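Local structure of aminoacyl-tRNA synthetase-interacting multifunctional protein p43 (Plasmodium vivax, 6IPA) at residues I143-D148 against K186-K191. The protein probably binds tRNA through this C-terminal EMAP II-like domain, as an aminoacyl-tRNA synthetase-interacting multifunctional protein and putative tRNA import factor. Sequence-based numbering, arbitrary orientation.
Sequences ICENMD and KWLSSK
Ile-143 and Leu-188 form an antiparallel hydrogen-bonded pair whose two backbone bonds are unequal: Leu-188 N gives its hydrogen to Ile-143 O at 2.7 Å, whereas the return bond from Ile-143 N to Leu-188 O is weak at 3.3 Å. A CA-H...O contact follows, Cys-144 CA to Lys-186 O at 3.2 Å. Just beyond, Glu-145 adds a side-chain to backbone hydrogen bond. Lys-186 N donates it to Glu-145 OE1 (3.1 Å, nearly straight at 172°), from above the carboxylate plane. With chi1 almost eclipsed at -5° and the chain extended beyond CG, the carboxylate runs beside the Lys-186 aliphatic chain, both pointing the same way; Lys-186 NZ instead makes a salt bridge with Glu-193. The short, weakly bonded strand 143-144 borders strand 185-189 of the curled antiparallel sheet in the EMAP II-like domain, and runs into a type II beta turn that starts at Cys-144 and ends at Met-147. Apolar contacts lie on both sheet faces. Ile-143 CG1 sits 4.4 Å from Leu-188 CB on one; on the other, Cys-144 SG lies 4.2 Å from Trp-187 CD1; seen from the centroid of the five-membered ring it is 44° off the normal, an oblique sulfur-aromatic contact, with Tyr-182 touching both residues.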
ATOM      1  N   ILE A 143      -1.333   5.844  10.183  1.00 45.67           N
ATOM      2  CA  ILE A 143      -2.006   5.313  11.372  1.00 50.98           C
ATOM      3  C   ILE A 143      -3.460   5.734  11.334  1.00 53.61           C
ATOM      4  O   ILE A 143      -3.775   6.697  10.670  1.00 64.36           O
ATOM      5  CB  ILE A 143      -1.375   5.871  12.684  1.00 54.70           C
ATOM      6  CG1 ILE A 143      -1.616   7.382  12.839  1.00 57.08           C
ATOM      7  CG2 ILE A 143       0.124   5.604  12.747  1.00 54.44           C
ATOM      8  CD1 ILE A 143      -1.311   7.925  14.235  1.00 58.30           C
ATOM      9  N   CYS A 144      -4.340   5.049  12.047  1.00 54.59           N
ATOM     10  CA  CYS A 144      -5.731   5.502  12.175  1.00 58.22           C
ATOM     11  C   CYS A 144      -5.928   6.552  13.262  1.00 58.22           C
ATOM     12  O   CYS A 144      -4.997   6.879  14.008  1.00 58.46           O
ATOM     13  CB  CYS A 144      -6.648   4.315  12.467  1.00 59.87           C
ATOM     14  SG  CYS A 144      -6.509   3.088  11.181  1.00 67.17           S
ATOM     15  N   GLU A 145      -7.156   7.002  13.411  1.00 59.90           N
ATOM     16  CA  GLU A 145      -7.497   7.946  14.448  1.00 58.66           C
ATOM     17  C   GLU A 145      -7.644   7.126  15.722  1.00 60.46           C
ATOM     18  O   GLU A 145      -8.183   6.041  15.720  1.00 54.47           O
ATOM     19  CB  GLU A 145      -8.776   8.736  14.134  1.00 61.49           C
ATOM     20  CG  GLU A 145      -9.415   8.519  12.776  1.00 64.31           C
ATOM     21  CD  GLU A 145     -10.414   9.589  12.357  1.00 67.19           C
ATOM     22  OE1 GLU A 145     -11.520   9.262  11.938  1.00 69.70           O
ATOM     23  OE2 GLU A 145     -10.108  10.768  12.425  1.00 64.73           O
ATOM     24  N   ASN A 146      -7.134   7.671  16.806  1.00 61.11           N
ATOM     25  CA  ASN A 146      -7.143   7.026  18.135  1.00 63.12           C
ATOM     26  C   ASN A 146      -6.310   5.758  18.218  1.00 59.43           C
ATOM     27  O   ASN A 146      -6.632   4.845  18.979  1.00 58.45           O
ATOM     28  CB  ASN A 146      -8.583   6.740  18.583  1.00 65.31           C
ATOM     29  CG  ASN A 146      -9.479   7.943  18.411  1.00 69.90           C
ATOM     30  OD1 ASN A 146      -9.009   9.096  18.441  1.00 73.23           O
ATOM     31  ND2 ASN A 146     -10.769   7.695  18.212  1.00 70.82           N
ATOM     32  N   MET A 147      -5.254   5.694  17.419  1.00 55.25           N
ATOM     33  CA  MET A 147      -4.392   4.531  17.418  1.00 52.34           C
ATOM     34  C   MET A 147      -3.169   4.937  18.214  1.00 49.47           C
ATOM     35  O   MET A 147      -2.768   6.103  18.224  1.00 48.33           O
ATOM     36  CB  MET A 147      -4.041   4.095  15.988  1.00 53.82           C
ATOM     37  CG  MET A 147      -3.075   2.916  15.902  1.00 55.55           C
ATOM     38  SD  MET A 147      -2.563   2.361  14.247  1.00 52.48           S
ATOM     39  CE  MET A 147      -4.155   1.838  13.611  1.00 55.31           C
ATOM     40  N   ASP A 148      -2.578   3.969  18.890  1.00 47.62           N
ATOM     41  CA  ASP A 148      -1.488   4.255  19.765  1.00 47.31           C
ATOM     42  C   ASP A 148      -0.249   4.044  18.917  1.00 44.20           C
ATOM     43  O   ASP A 148      -0.019   2.973  18.401  1.00 39.72           O
ATOM     44  CB  ASP A 148      -1.542   3.359  21.029  1.00 49.44           C
ATOM     45  CG  ASP A 148      -0.407   3.672  22.043  1.00 53.64           C
ATOM     46  OD1 ASP A 148       0.369   4.644  21.820  1.00 57.55           O
ATOM     47  OD2 ASP A 148      -0.286   2.932  23.055  1.00 51.71           O
ATOM     48  N   LYS A 186     -10.407   6.921  10.184  1.00 49.33           N
ATOM     49  CA  LYS A 186      -9.652   7.376   9.012  1.00 47.50           C
ATOM     50  C   LYS A 186      -8.168   7.167   9.098  1.00 46.05           C
ATOM     51  O   LYS A 186      -7.617   7.221  10.166  1.00 52.08           O
ATOM     52  CB  LYS A 186      -9.886   8.865   8.821  1.00 48.09           C
ATOM     53  CG  LYS A 186     -11.340   9.185   8.526  1.00 49.47           C
ATOM     54  CD  LYS A 186     -11.566  10.671   8.517  1.00 51.47           C
ATOM     55  CE  LYS A 186     -12.957  10.999   8.009  1.00 53.08           C
ATOM     56  NZ  LYS A 186     -12.891  12.242   7.179  1.00 53.44           N
ATOM     57  N   TRP A 187      -7.529   6.959   7.953  1.00 44.41           N
ATOM     58  CA  TRP A 187      -6.100   6.808   7.868  1.00 42.03           C
ATOM     59  C   TRP A 187      -5.500   8.171   7.858  1.00 42.84           C
ATOM     60  O   TRP A 187      -5.964   9.031   7.087  1.00 40.85           O
ATOM     61  CB  TRP A 187      -5.708   6.150   6.555  1.00 40.87           C
ATOM     62  CG  TRP A 187      -6.050   4.703   6.423  1.00 40.04           C
ATOM     63  CD1 TRP A 187      -7.034   4.017   7.069  1.00 39.69           C
ATOM     64  CD2 TRP A 187      -5.432   3.776   5.539  1.00 39.76           C
ATOM     65  NE1 TRP A 187      -7.057   2.709   6.641  1.00 39.50           N
ATOM     66  CE2 TRP A 187      -6.080   2.539   5.704  1.00 39.29           C
ATOM     67  CE3 TRP A 187      -4.403   3.876   4.609  1.00 39.31           C
ATOM     68  CZ2 TRP A 187      -5.737   1.424   4.981  1.00 39.15           C
ATOM     69  CZ3 TRP A 187      -4.046   2.763   3.921  1.00 40.04           C
ATOM     70  CH2 TRP A 187      -4.716   1.541   4.108  1.00 40.16           C
ATOM     71  N   LEU A 188      -4.425   8.353   8.648  1.00 42.06           N
ATOM     72  CA  LEU A 188      -3.804   9.673   8.826  1.00 42.18           C
ATOM     73  C   LEU A 188      -2.307   9.721   8.467  1.00 41.79           C
ATOM     74  O   LEU A 188      -1.576   8.802   8.715  1.00 37.91           O
ATOM     75  CB  LEU A 188      -3.987  10.109  10.274  1.00 43.90           C
ATOM     76  CG  LEU A 188      -5.170  10.973  10.666  1.00 45.37           C
ATOM     77  CD1 LEU A 188      -6.509  10.460  10.148  1.00 46.27           C
ATOM     78  CD2 LEU A 188      -5.172  11.138  12.174  1.00 45.85           C
ATOM     79  N   SER A 189      -1.860  10.832   7.902  1.00 45.20           N
ATOM     80  CA  SER A 189      -0.454  11.041   7.568  1.00 47.43           C
ATOM     81  C   SER A 189      -0.056  12.248   8.351  1.00 48.20           C
ATOM     82  O   SER A 189      -0.897  12.843   9.037  1.00 51.12           O
ATOM     83  CB  SER A 189      -0.286  11.392   6.083  1.00 51.80           C
ATOM     84  OG  SER A 189      -0.586  12.779   5.885  1.00 53.52           O
ATOM     85  N   SER A 190       1.200  12.654   8.192  1.00 46.80           N
ATOM     86  CA  SER A 190       1.710  13.858   8.847  1.00 46.20           C
ATOM     87  C   SER A 190       1.083  15.101   8.294  1.00 46.73           C
ATOM     88  O   SER A 190       1.239  16.170   8.871  1.00 48.95           O
ATOM     89  CB  SER A 190       3.249  13.969   8.735  1.00 47.01           C
ATOM     90  OG  SER A 190       3.757  13.917   7.402  1.00 42.00           O
ATOM     91  N   LYS A 191       0.393  14.988   7.156  1.00 47.74           N
ATOM     92  CA  LYS A 191      -0.222  16.158   6.538  1.00 46.85           C
ATOM     93  C   LYS A 191      -1.688  15.950   6.252  1.00 46.55           C
ATOM     94  O   LYS A 191      -2.247  16.652   5.431  1.00 50.85           O
ATOM     95  CB  LYS A 191       0.501  16.498   5.250  1.00 48.25           C
ATOM     96  CG  LYS A 191       1.985  16.722   5.427  1.00 49.43           C
ATOM     97  CD  LYS A 191       2.293  18.190   5.565  1.00 52.40           C
ATOM     98  CE  LYS A 191       3.691  18.396   6.126  1.00 55.25           C
ATOM     99  NZ  LYS A 191       4.254  19.705   5.673  1.00 56.97           N
TER